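Local atomic coordinates of endoglucanase (Cryptopygus antarcticus, PDB entry 5H4U), a protein that cleaves internal beta-1,4-glucosidic bonds in carboxymethylcellulose, lichenan and barley beta-glucan, releasing short cello-oligosaccharides from the first of these. Residues A[26-31]-A[76-81]; A[133-138]-A[202-207]; A[174-179]-A[186-191]. All blocks are in the same frame, centred on the assembly; numbering follows the deposited sequence.

Contact 1 of 3, residues A[26-31]-A[76-81]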
ATOM      1  N   ARG A  26      -0.821   4.848   7.691  1.00  7.79           N
ATOM      2  CA  ARG A  26      -0.497   3.439   7.498  1.00  7.98           C
ATOM      3  C   ARG A  26      -1.765   2.597   7.513  1.00  7.99           C
ATOM      4  O   ARG A  26      -2.683   2.853   8.293  1.00  8.25           O
ATOM      5  CB  ARG A  26       0.493   2.948   8.558  1.00  7.94           C
ATOM      6  CG  ARG A  26       0.066   3.158   9.955  1.00  7.79           C
ATOM      7  CD  ARG A  26       1.161   2.850  10.924  1.00  8.29           C
ATOM      8  NE  ARG A  26       0.644   2.884  12.282  1.00  8.78           N
ATOM      9  CZ  ARG A  26       0.582   3.979  13.030  1.00  9.08           C
ATOM     10  NH1 ARG A  26       0.998   5.147  12.549  1.00  8.86           N
ATOM     11  NH2 ARG A  26       0.064   3.911  14.249  1.00  9.08           N
ATOM     12  N   TYR A  27      -1.802   1.560   6.687  1.00  8.01           N
ATOM     13  CA  TYR A  27      -3.032   0.786   6.652  1.00  8.11           C
ATOM     14  C   TYR A  27      -2.808  -0.525   5.932  1.00  7.98           C
ATOM     15  O   TYR A  27      -1.907  -0.647   5.110  1.00  8.00           O
ATOM     16  CB  TYR A  27      -4.163   1.570   5.968  1.00  8.34           C
ATOM     17  CG  TYR A  27      -4.315   1.353   4.478  1.00  8.33           C
ATOM     18  CD1 TYR A  27      -3.486   2.005   3.572  1.00  8.17           C
ATOM     19  CD2 TYR A  27      -5.328   0.534   3.970  1.00  8.48           C
ATOM     20  CE1 TYR A  27      -3.639   1.827   2.198  1.00  8.28           C
ATOM     21  CE2 TYR A  27      -5.482   0.339   2.605  1.00  8.40           C
ATOM     22  CZ  TYR A  27      -4.637   0.990   1.724  1.00  8.79           C
ATOM     23  OH  TYR A  27      -4.796   0.794   0.371  1.00  9.19           O
ATOM     24  N   TRP A  28      -3.630  -1.509   6.278  1.00  8.03           N
ATOM     25  CA  TRP A  28      -3.620  -2.790   5.585  1.00  8.51           C
ATOM     26  C   TRP A  28      -4.982  -3.433   5.848  1.00  9.19           C
ATOM     27  O   TRP A  28      -5.176  -4.117   6.854  1.00  9.31           O
ATOM     28  CB  TRP A  28      -2.497  -3.693   6.033  1.00  8.58           C
ATOM     29  CG  TRP A  28      -2.343  -4.885   5.171  1.00  8.32           C
ATOM     30  CD1 TRP A  28      -3.082  -6.038   5.207  1.00  8.71           C
ATOM     31  CD2 TRP A  28      -1.373  -5.059   4.146  1.00  8.31           C
ATOM     32  NE1 TRP A  28      -2.629  -6.922   4.255  1.00  8.71           N
ATOM     33  CE2 TRP A  28      -1.579  -6.346   3.589  1.00  8.64           C
ATOM     34  CE3 TRP A  28      -0.349  -4.255   3.639  1.00  7.93           C
ATOM     35  CZ2 TRP A  28      -0.801  -6.837   2.547  1.00  8.26           C
ATOM     36  CZ3 TRP A  28       0.421  -4.743   2.605  1.00  8.36           C
ATOM     37  CH2 TRP A  28       0.197  -6.027   2.073  1.00  8.41           C
ATOM     38  N   ASP A  29      -5.907  -3.192   4.939  1.00  9.03           N
ATOM     39  CA  ASP A  29      -7.242  -3.734   5.041  1.00  9.49           C
ATOM     40  C   ASP A  29      -7.414  -4.992   4.204  1.00  9.72           C
ATOM     41  O   ASP A  29      -8.514  -5.536   4.161  1.00 10.17           O
ATOM     42  CB  ASP A  29      -8.270  -2.667   4.643  1.00  9.32           C
ATOM     43  CG  ASP A  29      -8.144  -2.230   3.197  1.00  9.34           C
ATOM     44  OD1 ASP A  29      -7.313  -2.802   2.449  1.00  9.63           O
ATOM     45  OD2 ASP A  29      -8.860  -1.270   2.819  1.00  9.42           O
ATOM     46  N   CYS A  30      -6.366  -5.449   3.521  1.00  9.56           N
ATOM     47  CA  CYS A  30      -6.380  -6.677   2.747  1.00  9.28           C
ATOM     48  C   CYS A  30      -7.229  -6.603   1.482  1.00  9.78           C
ATOM     49  O   CYS A  30      -7.346  -7.619   0.781  1.00  9.55           O
ATOM     50  CB  CYS A  30      -6.882  -7.868   3.580  1.00  9.49           C
ATOM     51  SG  CYS A  30      -5.871  -8.338   4.999  1.00  8.61           S
ATOM     52  N   CYS A  31      -7.841  -5.460   1.163  1.00 10.13           N
ATOM     53  CA  CYS A  31      -8.836  -5.444   0.099  1.00 10.11           C
ATOM     54  C   CYS A  31      -8.181  -5.407  -1.276  1.00 10.24           C
ATOM     55  O   CYS A  31      -7.047  -4.949  -1.440  1.00 10.09           O
ATOM     56  CB  CYS A  31      -9.730  -4.228   0.208  1.00 10.27           C
ATOM     57  SG  CYS A  31     -10.545  -4.072   1.752  1.00 12.65           S
ATOM     58  N   ASP A  76       2.922 -10.236  -1.896  1.00 10.21           N
ATOM     59  CA  ASP A  76       3.957  -9.608  -2.684  1.00 10.16           C
ATOM     60  C   ASP A  76       3.956  -8.095  -2.562  1.00 10.37           C
ATOM     61  O   ASP A  76       4.963  -7.443  -2.873  1.00 10.00           O
ATOM     62  CB  ASP A  76       3.597  -9.935  -4.135  1.00 10.75           C
ATOM     63  CG  ASP A  76       4.746 -10.332  -4.940  1.00 12.01           C
ATOM     64  OD1 ASP A  76       5.854 -10.187  -4.416  1.00 13.03           O
ATOM     65  OD2 ASP A  76       4.538 -10.790  -6.089  1.00 12.30           O
ATOM     66  N   GLN A  77       2.856  -7.517  -2.106  1.00  9.34           N
ATOM     67  CA  GLN A  77       2.722  -6.077  -2.092  1.00  9.08           C
ATOM     68  C   GLN A  77       2.948  -5.472  -0.714  1.00  8.86           C
ATOM     69  O   GLN A  77       2.362  -4.442  -0.376  1.00  8.76           O
ATOM     70  CB  GLN A  77       1.373  -5.724  -2.720  1.00  9.53           C
ATOM     71  CG  GLN A  77       1.544  -5.707  -4.257  1.00  9.22           C
ATOM     72  CD  GLN A  77       0.250  -5.769  -5.042  1.00  9.69           C
ATOM     73  OE1 GLN A  77      -0.780  -5.254  -4.616  1.00  9.60           O
ATOM     74  NE2 GLN A  77       0.301  -6.408  -6.208  1.00 10.11           N
ATOM     75  N   GLN A  78       3.813  -6.078   0.070  1.00  9.42           N
ATOM     76  CA  GLN A  78       4.298  -5.614   1.354  1.00  8.77           C
ATOM     77  C   GLN A  78       5.483  -4.671   1.185  1.00  8.49           C
ATOM     78  O   GLN A  78       6.221  -4.761   0.199  1.00  8.17           O
ATOM     79  CB  GLN A  78       4.748  -6.776   2.205  1.00  9.08           C
ATOM     80  CG  GLN A  78       3.669  -7.548   2.830  1.00  9.58           C
ATOM     81  CD  GLN A  78       4.273  -8.606   3.692  1.00  9.84           C
ATOM     82  OE1 GLN A  78       4.849  -9.567   3.208  1.00  9.68           O
ATOM     83  NE2 GLN A  78       4.209  -8.397   4.978  1.00  9.93           N
ATOM     84  N   PRO A  79       5.697  -3.804   2.172  1.00  8.49           N
ATOM     85  CA  PRO A  79       6.840  -2.896   2.115  1.00  8.28           C
ATOM     86  C   PRO A  79       8.133  -3.645   2.363  1.00  8.74           C
ATOM     87  O   PRO A  79       8.177  -4.649   3.082  1.00  8.47           O
ATOM     88  CB  PRO A  79       6.565  -1.893   3.241  1.00  8.42           C
ATOM     89  CG  PRO A  79       5.691  -2.622   4.204  1.00  8.16           C
ATOM     90  CD  PRO A  79       4.871  -3.590   3.377  1.00  8.37           C
ATOM     91  N   PHE A  80       9.201  -3.127   1.766  1.00  8.85           N
ATOM     92  CA  PHE A  80      10.508  -3.740   1.888  1.00  8.80           C
ATOM     93  C   PHE A  80      11.571  -2.670   1.714  1.00  8.72           C
ATOM     94  O   PHE A  80      11.281  -1.472   1.683  1.00  8.57           O
ATOM     95  CB  PHE A  80      10.659  -4.879   0.883  1.00  8.60           C
ATOM     96  CG  PHE A  80      10.512  -4.460  -0.546  1.00  8.69           C
ATOM     97  CD1 PHE A  80       9.258  -4.344  -1.123  1.00  8.85           C
ATOM     98  CD2 PHE A  80      11.624  -4.266  -1.339  1.00  8.94           C
ATOM     99  CE1 PHE A  80       9.109  -3.989  -2.447  1.00  8.94           C
ATOM    100  CE2 PHE A  80      11.487  -3.922  -2.671  1.00  9.57           C
ATOM    101  CZ  PHE A  80      10.227  -3.784  -3.224  1.00  9.94           C
ATOM    102  N   THR A  81      12.812  -3.122   1.609  1.00  9.26           N
ATOM    103  CA  THR A  81      13.968  -2.269   1.416  1.00  9.32           C
ATOM    104  C   THR A  81      14.848  -2.824   0.312  1.00  9.67           C
ATOM    105  O   THR A  81      14.925  -4.038   0.108  1.00  9.56           O
ATOM    106  CB  THR A  81      14.834  -2.215   2.651  1.00  9.13           C
ATOM    107  OG1 THR A  81      15.297  -3.549   2.912  1.00 10.01           O
ATOM    108  CG2 THR A  81      14.053  -1.715   3.831  1.00  8.70           C
TER
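W28 reaches with the six-membered end of its indole toward the backbone of 76-81, where Q77 and Q78 receive it in different ways. The carbonyl of Q77 lies at the rim of the ring and close to its plane, with W28 CZ3 3.6 Å from Q77 O; the polar oxygen thus faces ring C-H groups and not the pi cloud. Q78 comes in obliquely, its CG 3.9 Å from W28 CH2, and the extended glutamine chain crosses the indole at about a right angle. The tryptophan gets there because CG stands anti to the backbone N (chi1 -170°), which swings the bicycle across to Q77 and Q78. Beyond this pair of segments, W28 also packs on P142, on M140 of strand 135-140 and on C152 of helix 152-156, while Q77 NE2 is held by the carbonyl of R48. With an alanine at W28, a gap would probably open beside the Q77 carbonyl and the CG methylene of Q78, and P142 and M140 would lose the indole they pack against. Directly after W28 the chain turns sharply: D29 OD1 accepts from C31 N at 3.0 Å in an Asx turn, the N-H approaching from above the carboxylate plane. Disulfides tie C30 to C152 and C31 to C66. This buried indole therefore packs where strand 19-27 gives way to the loop that carries D29, the inferred nucleophile, in the double-psi beta-barrel fold of glycosyl hydrolase family 45.

Contact 2 of 3, residues A[133-138]-A[202-207]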
ATOM      1  N   ASN A 133      -8.436  16.992   1.357  1.00 16.62           N
ATOM      2  CA  ASN A 133      -7.841  18.033   0.526  1.00 17.71           C
ATOM      3  C   ASN A 133      -6.320  17.947   0.643  1.00 17.30           C
ATOM      4  O   ASN A 133      -5.780  17.811   1.748  1.00 17.50           O
ATOM      5  CB  ASN A 133      -8.359  19.425   0.919  1.00 16.76           C
ATOM      6  N   GLY A 134      -5.633  17.895  -0.505  1.00 16.07           N
ATOM      7  CA  GLY A 134      -4.188  18.022  -0.547  1.00 15.41           C
ATOM      8  C   GLY A 134      -3.521  16.779  -1.128  1.00 15.02           C
ATOM      9  O   GLY A 134      -4.006  16.193  -2.101  1.00 15.36           O
ATOM     10  N   ASN A 135      -2.387  16.391  -0.535  1.00 14.40           N
ATOM     11  CA  ASN A 135      -1.661  15.187  -0.947  1.00 13.51           C
ATOM     12  C   ASN A 135      -1.525  14.200   0.204  1.00 12.62           C
ATOM     13  O   ASN A 135      -0.829  14.467   1.189  1.00 12.41           O
ATOM     14  CB  ASN A 135      -0.299  15.538  -1.516  1.00 13.44           C
ATOM     15  CG  ASN A 135      -0.397  16.492  -2.649  1.00 14.23           C
ATOM     16  OD1 ASN A 135      -1.253  16.319  -3.524  1.00 14.79           O
ATOM     17  ND2 ASN A 135       0.505  17.476  -2.692  1.00 13.46           N
ATOM     18  N   HIS A 136      -2.147  13.039   0.045  1.00 12.29           N
ATOM     19  CA  HIS A 136      -2.257  12.068   1.118  1.00 11.64           C
ATOM     20  C   HIS A 136      -1.824  10.720   0.568  1.00 10.94           C
ATOM     21  O   HIS A 136      -2.379  10.262  -0.436  1.00 10.73           O
ATOM     22  CB  HIS A 136      -3.709  11.997   1.596  1.00 12.49           C
ATOM     23  CG  HIS A 136      -4.215  13.277   2.185  1.00 13.52           C
ATOM     24  ND1 HIS A 136      -4.530  13.423   3.519  1.00 14.06           N
ATOM     25  CD2 HIS A 136      -4.464  14.477   1.604  1.00 14.61           C
ATOM     26  CE1 HIS A 136      -4.958  14.656   3.733  1.00 14.95           C
ATOM     27  NE2 HIS A 136      -4.925  15.316   2.589  1.00 15.14           N
ATOM     28  N   PHE A 137      -0.864  10.076   1.228  1.00 10.28           N
ATOM     29  CA  PHE A 137      -0.400   8.747   0.839  1.00  9.19           C
ATOM     30  C   PHE A 137      -0.625   7.821   2.022  1.00  9.10           C
ATOM     31  O   PHE A 137      -0.122   8.079   3.118  1.00  9.12           O
ATOM     32  CB  PHE A 137       1.078   8.752   0.440  1.00  9.11           C
ATOM     33  CG  PHE A 137       1.335   9.174  -0.980  1.00  9.48           C
ATOM     34  CD1 PHE A 137       1.258  10.509  -1.347  1.00  9.63           C
ATOM     35  CD2 PHE A 137       1.720   8.246  -1.937  1.00  9.23           C
ATOM     36  CE1 PHE A 137       1.517  10.899  -2.644  1.00 10.12           C
ATOM     37  CE2 PHE A 137       1.973   8.629  -3.240  1.00  8.74           C
ATOM     38  CZ  PHE A 137       1.870   9.948  -3.602  1.00  9.41           C
ATOM     39  N   ASP A 138      -1.364   6.743   1.799  1.00  9.09           N
ATOM     40  CA  ASP A 138      -1.645   5.747   2.833  1.00  8.64           C
ATOM     41  C   ASP A 138      -0.743   4.569   2.522  1.00  8.01           C
ATOM     42  O   ASP A 138      -0.999   3.820   1.585  1.00  8.36           O
ATOM     43  CB  ASP A 138      -3.120   5.345   2.861  1.00  8.51           C
ATOM     44  CG  ASP A 138      -4.069   6.545   2.719  1.00  9.77           C
ATOM     45  OD1 ASP A 138      -3.811   7.607   3.346  1.00  9.46           O
ATOM     46  OD2 ASP A 138      -5.094   6.429   1.996  1.00 10.68           O
ATOM     47  N   MET A 202       6.151  14.339   4.362  1.00 10.22           N
ATOM     48  CA  MET A 202       7.227  14.155   3.401  1.00 10.35           C
ATOM     49  C   MET A 202       7.100  15.201   2.305  1.00 10.83           C
ATOM     50  O   MET A 202       6.099  15.912   2.211  1.00 11.01           O
ATOM     51  CB  MET A 202       7.219  12.724   2.839  1.00 10.20           C
ATOM     52  CG  MET A 202       5.914  12.221   2.199  1.00 10.79           C
ATOM     53  SD  MET A 202       5.537  13.153   0.737  1.00 19.20           S
ATOM     54  CE  MET A 202       4.029  12.481   0.231  1.00 11.33           C
ATOM     55  N   LYS A 203       8.137  15.271   1.475  1.00 10.47           N
ATOM     56  CA  LYS A 203       8.068  15.848   0.146  1.00 11.35           C
ATOM     57  C   LYS A 203       8.251  14.711  -0.855  1.00 11.27           C
ATOM     58  O   LYS A 203       8.899  13.716  -0.550  1.00 11.55           O
ATOM     59  CB  LYS A 203       9.125  16.948  -0.036  1.00 11.08           C
ATOM     60  CG  LYS A 203      10.498  16.538   0.437  1.00 12.16           C
ATOM     61  CD  LYS A 203      11.590  17.592   0.221  1.00 13.60           C
ATOM     62  CE  LYS A 203      12.861  17.242   1.041  1.00 14.79           C
ATOM     63  NZ  LYS A 203      14.051  16.791   0.207  1.00 16.63           N
ATOM     64  N   PHE A 204       7.651  14.825  -2.035  1.00 11.20           N
ATOM     65  CA  PHE A 204       7.625  13.718  -2.976  1.00 11.32           C
ATOM     66  C   PHE A 204       7.774  14.222  -4.396  1.00 11.02           C
ATOM     67  O   PHE A 204       7.378  15.336  -4.727  1.00 11.37           O
ATOM     68  CB  PHE A 204       6.321  12.894  -2.882  1.00 11.33           C
ATOM     69  CG  PHE A 204       5.082  13.605  -3.377  1.00 11.23           C
ATOM     70  CD1 PHE A 204       4.425  14.524  -2.575  1.00 11.97           C
ATOM     71  CD2 PHE A 204       4.548  13.320  -4.628  1.00 11.76           C
ATOM     72  CE1 PHE A 204       3.271  15.181  -3.026  1.00 12.49           C
ATOM     73  CE2 PHE A 204       3.380  13.961  -5.086  1.00 11.89           C
ATOM     74  CZ  PHE A 204       2.747  14.887  -4.282  1.00 12.56           C
ATOM     75  N   THR A 205       8.234  13.330  -5.251  1.00 10.60           N
ATOM     76  CA  THR A 205       8.336  13.603  -6.668  1.00 10.89           C
ATOM     77  C   THR A 205       7.997  12.343  -7.439  1.00 10.68           C
ATOM     78  O   THR A 205       8.370  11.232  -7.038  1.00 10.15           O
ATOM     79  CB  THR A 205       9.737  14.080  -7.032  1.00 11.61           C
ATOM     80  OG1 THR A 205      10.115  15.120  -6.119  1.00 11.87           O
ATOM     81  CG2 THR A 205       9.794  14.602  -8.488  1.00 11.13           C
ATOM     82  N   GLN A 206       7.254  12.521  -8.523  1.00 10.50           N
ATOM     83  CA  GLN A 206       6.904  11.385  -9.348  1.00 10.05           C
ATOM     84  C   GLN A 206       8.163  10.901 -10.057  1.00 10.10           C
ATOM     85  O   GLN A 206       9.041  11.697 -10.410  1.00  9.92           O
ATOM     86  CB  GLN A 206       5.802  11.765 -10.329  1.00 10.91           C
ATOM     87  CG  GLN A 206       5.558  10.758 -11.422  1.00 10.84           C
ATOM     88  CD  GLN A 206       4.197  10.933 -12.103  1.00 11.12           C
ATOM     89  OE1 GLN A 206       3.444   9.980 -12.242  1.00 11.13           O
ATOM     90  NE2 GLN A 206       3.873  12.150 -12.489  1.00 11.58           N
ATOM     91  N   VAL A 207       8.300   9.577 -10.155  1.00  9.76           N
ATOM     92  CA  VAL A 207       9.432   8.948 -10.823  1.00 10.05           C
ATOM     93  C   VAL A 207       8.875   7.837 -11.703  1.00  9.54           C
ATOM     94  O   VAL A 207       7.765   7.354 -11.495  1.00  9.28           O
ATOM     95  CB  VAL A 207      10.509   8.400  -9.840  1.00  9.50           C
ATOM     96  CG1 VAL A 207      10.997   9.497  -8.899  1.00  8.86           C
ATOM     97  CG2 VAL A 207       9.957   7.226  -9.056  1.00  9.18           C
TER
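N135 and F137 of strand 135-138 face F204 and M202 of strand 202-207 across the barrel interior, the two short strand axes running nearly perpendicular (92°) and passing 9.8 Å apart. At this separation the side chains alone make the contact, joining two strands that do not pair directly. The ring of F204 is approached from two directions. Over one face stands F137 CE1, near the ring centre and 4.2 Å above the plane of F204, in an edge-to-face pair whose ring centroids are 5.4 Å apart and whose planes meet at 57°. At the rim of F204, close to its plane, lies the amide of N135, with ND2 3.6 Å from F204 CE1 and the amide turned 82° from the ring. This amide nitrogen is not directed at the pi face; its hydrogen bond goes to the carbonyl of S21 on strand 19-27. M202 adds a methyl group: the chain bends at chi2 and crosses F137 at about a right angle, bringing CE within 3.7 Å of F137 CD1. Y107 makes a further edge-to-face contact with F137, and M109 of strand 106-111 touches both M202 and F204. H136, between the two inward residues, points the other way, and its NE2 donates to N133 O at 2.8 Å. The cluster is thus apolar in character, held by dispersion and by the weak electrostatics of ring edge against ring face, and the amide nitrogen at its border can lie against F204 because N135 ND2 donates to the carbonyl of S21.

Contact 3 of 3, residues A[174-179]-A[186-191]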
ATOM      1  N   SER A 174       6.237  -6.874  19.154  1.00 13.24           N
ATOM      2  CA  SER A 174       5.853  -8.142  19.779  1.00 13.80           C
ATOM      3  C   SER A 174       4.522  -8.651  19.230  1.00 13.96           C
ATOM      4  O   SER A 174       4.345  -9.861  19.036  1.00 14.38           O
ATOM      5  CB  SER A 174       5.779  -8.003  21.305  1.00 14.26           C
ATOM      6  OG  SER A 174       4.552  -7.435  21.752  1.00 14.27           O
ATOM      7  N   GLU A 175       3.589  -7.747  18.937  1.00 13.58           N
ATOM      8  CA  GLU A 175       2.316  -8.165  18.374  1.00 14.08           C
ATOM      9  C   GLU A 175       2.393  -8.519  16.893  1.00 14.23           C
ATOM     10  O   GLU A 175       1.381  -8.983  16.337  1.00 14.24           O
ATOM     11  CB  GLU A 175       1.238  -7.108  18.613  1.00 13.87           C
ATOM     12  CG  GLU A 175       0.947  -6.868  20.070  1.00 13.77           C
ATOM     13  CD  GLU A 175       0.216  -5.571  20.323  1.00 15.34           C
ATOM     14  OE1 GLU A 175       0.898  -4.532  20.371  1.00 14.92           O
ATOM     15  OE2 GLU A 175      -1.045  -5.579  20.449  1.00 17.60           O
ATOM     16  N   CYS A 176       3.554  -8.372  16.245  1.00 13.53           N
ATOM     17  CA  CYS A 176       3.654  -8.872  14.875  1.00 13.52           C
ATOM     18  C   CYS A 176       3.393 -10.375  14.795  1.00 13.33           C
ATOM     19  O   CYS A 176       2.953 -10.851  13.749  1.00 13.04           O
ATOM     20  CB  CYS A 176       5.018  -8.522  14.285  1.00 12.89           C
ATOM     21  SG  CYS A 176       5.115  -6.850  13.543  1.00 15.24           S
ATOM     22  N   ASN A 177       3.590 -11.116  15.896  1.00 14.09           N
ATOM     23  CA  ASN A 177       3.282 -12.547  15.922  1.00 13.56           C
ATOM     24  C   ASN A 177       1.802 -12.833  15.729  1.00 14.13           C
ATOM     25  O   ASN A 177       1.459 -13.952  15.331  1.00 14.09           O
ATOM     26  CB  ASN A 177       3.729 -13.169  17.247  1.00 13.65           C
ATOM     27  N   GLN A 178       0.920 -11.842  15.959  1.00 13.95           N
ATOM     28  CA  GLN A 178      -0.513 -12.035  15.780  1.00 13.72           C
ATOM     29  C   GLN A 178      -0.924 -12.044  14.317  1.00 12.97           C
ATOM     30  O   GLN A 178      -2.034 -12.480  13.996  1.00 13.19           O
ATOM     31  CB  GLN A 178      -1.304 -10.966  16.525  1.00 14.05           C
ATOM     32  CG  GLN A 178      -1.003 -10.931  17.984  1.00 14.74           C
ATOM     33  CD  GLN A 178      -1.587  -9.727  18.696  1.00 16.19           C
ATOM     34  OE1 GLN A 178      -2.554  -9.096  18.220  1.00 15.50           O
ATOM     35  NE2 GLN A 178      -1.029  -9.422  19.886  1.00 15.97           N
ATOM     36  N   LEU A 179      -0.080 -11.595  13.459  1.00 12.43           N
ATOM     37  CA  LEU A 179      -0.349 -11.520  12.043  1.00 11.92           C
ATOM     38  C   LEU A 179      -0.017 -12.828  11.356  1.00 12.66           C
ATOM     39  O   LEU A 179       0.684 -13.681  11.910  1.00 13.28           O
ATOM     40  CB  LEU A 179       0.464 -10.393  11.421  1.00 11.40           C
ATOM     41  CG  LEU A 179      -0.384  -9.132  11.431  1.00 11.18           C
ATOM     42  CD1 LEU A 179      -0.539  -8.527  12.834  1.00 11.57           C
ATOM     43  CD2 LEU A 179       0.114  -8.136  10.398  1.00 10.33           C
ATOM     44  N   GLY A 186       6.447  -7.540   6.376  1.00  9.72           N
ATOM     45  CA  GLY A 186       5.983  -6.169   6.244  1.00  9.44           C
ATOM     46  C   GLY A 186       5.720  -5.548   7.591  1.00  9.71           C
ATOM     47  O   GLY A 186       6.201  -4.453   7.895  1.00  9.57           O
ATOM     48  N   CYS A 187       5.012  -6.288   8.441  1.00 10.19           N
ATOM     49  CA  CYS A 187       4.783  -5.867   9.813  1.00 10.06           C
ATOM     50  C   CYS A 187       6.086  -5.411  10.442  1.00 10.19           C
ATOM     51  O   CYS A 187       6.200  -4.265  10.892  1.00 10.56           O
ATOM     52  CB  CYS A 187       4.167  -7.026  10.593  1.00 10.25           C
ATOM     53  SG  CYS A 187       3.570  -6.617  12.184  1.00 11.21           S
ATOM     54  N   ASN A 188       7.115  -6.263  10.384  1.00  9.98           N
ATOM     55  CA  ASN A 188       8.377  -5.944  11.050  1.00 10.29           C
ATOM     56  C   ASN A 188       9.043  -4.716  10.446  1.00  9.82           C
ATOM     57  O   ASN A 188       9.638  -3.900  11.168  1.00  9.65           O
ATOM     58  CB  ASN A 188       9.298  -7.162  11.031  1.00 10.38           C
ATOM     59  CG  ASN A 188       8.960  -8.145  12.154  1.00 12.20           C
ATOM     60  OD1 ASN A 188       8.795  -7.747  13.314  1.00 12.56           O
ATOM     61  ND2 ASN A 188       8.755  -9.403  11.801  1.00 12.46           N
ATOM     62  N   TRP A 189       8.946  -4.565   9.125  1.00  9.54           N
ATOM     63  CA  TRP A 189       9.480  -3.383   8.459  1.00  8.85           C
ATOM     64  C   TRP A 189       8.991  -2.096   9.118  1.00  8.81           C
ATOM     65  O   TRP A 189       9.740  -1.119   9.227  1.00  8.78           O
ATOM     66  CB  TRP A 189       9.073  -3.451   6.999  1.00  8.78           C
ATOM     67  CG  TRP A 189       9.529  -2.374   6.100  1.00  8.56           C
ATOM     68  CD1 TRP A 189      10.617  -2.389   5.284  1.00  8.08           C
ATOM     69  CD2 TRP A 189       8.844  -1.137   5.848  1.00  8.40           C
ATOM     70  NE1 TRP A 189      10.666  -1.223   4.562  1.00  8.51           N
ATOM     71  CE2 TRP A 189       9.588  -0.441   4.889  1.00  8.08           C
ATOM     72  CE3 TRP A 189       7.683  -0.551   6.359  1.00  8.27           C
ATOM     73  CZ2 TRP A 189       9.213   0.814   4.430  1.00  8.14           C
ATOM     74  CZ3 TRP A 189       7.316   0.686   5.907  1.00  8.13           C
ATOM     75  CH2 TRP A 189       8.077   1.362   4.955  1.00  7.87           C
ATOM     76  N   ARG A 190       7.755  -2.094   9.611  1.00  8.86           N
ATOM     77  CA  ARG A 190       7.211  -0.888  10.216  1.00  9.09           C
ATOM     78  C   ARG A 190       7.976  -0.479  11.480  1.00  9.54           C
ATOM     79  O   ARG A 190       8.073   0.719  11.793  1.00  8.81           O
ATOM     80  CB  ARG A 190       5.731  -1.105  10.516  1.00  9.16           C
ATOM     81  CG  ARG A 190       5.079   0.010  11.274  1.00  9.11           C
ATOM     82  CD  ARG A 190       3.824  -0.476  11.925  1.00  9.24           C
ATOM     83  NE  ARG A 190       3.381   0.449  12.954  1.00  9.52           N
ATOM     84  CZ  ARG A 190       2.336   0.243  13.741  1.00  9.38           C
ATOM     85  NH1 ARG A 190       1.598  -0.850  13.618  1.00  9.46           N
ATOM     86  NH2 ARG A 190       2.042   1.135  14.659  1.00  9.64           N
ATOM     87  N   PHE A 191       8.528  -1.448  12.212  1.00  9.60           N
ATOM     88  CA  PHE A 191       9.250  -1.154  13.434  1.00  9.61           C
ATOM     89  C   PHE A 191      10.755  -1.111  13.260  1.00 10.06           C
ATOM     90  O   PHE A 191      11.450  -0.668  14.182  1.00 10.43           O
ATOM     91  CB  PHE A 191       8.901  -2.180  14.511  1.00 10.54           C
ATOM     92  CG  PHE A 191       7.474  -2.166  14.892  1.00 10.46           C
ATOM     93  CD1 PHE A 191       7.010  -1.173  15.730  1.00 10.55           C
ATOM     94  CD2 PHE A 191       6.590  -3.107  14.407  1.00 10.26           C
ATOM     95  CE1 PHE A 191       5.700  -1.117  16.093  1.00 10.59           C
ATOM     96  CE2 PHE A 191       5.265  -3.052  14.771  1.00 10.58           C
ATOM     97  CZ  PHE A 191       4.821  -2.053  15.617  1.00 10.49           C
TER
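A disulfide fastens the 3-10 turn of 174-178 to the helix at 186-191, bridging a short excursion of the chain outside the strands of the barrel. C176 SG and C187 SG are covalently joined at 2.1 Å with a chi3 of -94°, close to the perpendicular twist that a disulfide prefers, and the alpha carbons of C176 and C187 are 6.0 Å apart. The two cysteines meet by different rotations: C176 places its sulfur beside the backbone N, whereas C187 turns SG anti to its N (chi1 -170°) so that it leaves the helix toward the turn. Three side chains gather round the bridge. F191, one helical turn further on, presents the edge of its ring to C176 SG; the sulfur is 5.1 Å from the ring centroid and 76° off the normal, a sulfur-aromatic contact at the rim and not over the face. R190 CD, from the preceding residue, lies over one face of that same ring, toward the rim. From the turn, L179 brings a methyl, CD2, to 4.2 Å from C187 SG, and it also packs on W163. N188 approaches C176 SG with OD1 at 3.8 Å, but this oxygen is bonded to Q173 NE2, so it borders the disulfide without depending on it. Within the segments, L179 N bonds to C176 O at 3.1 Å and F191 N to N188 O at 2.9 Å, both three residues back. The contact is a buried, short-range disulfide with a Cys sulfur-aromatic contact beside it, one of several disulfides in this secreted family 45 enzyme, here stitching a turn to a helix beside the barrel.

Contact 1 lies between the other two, its centre about 17 Å from that of contact 2 and about 12 Å from that of contact 3; the last two are about 25 Å apart, centre to centre, and do not touch. Strands 19-27 and 135-140 are parallel neighbours, and Y27 CE1 of contact 1 packs 3.4 Å from D138 O of contact 2, bringing the segments of the two inferred catalytic aspartates, D29 and D138, together. Toward contact 3, F80 O lies 3.0 Å from W189 NE1, a weak interaction at most, where contact 1 meets the helix of contact 3. L179 remains about 12 Å from D29, side chain to side chain.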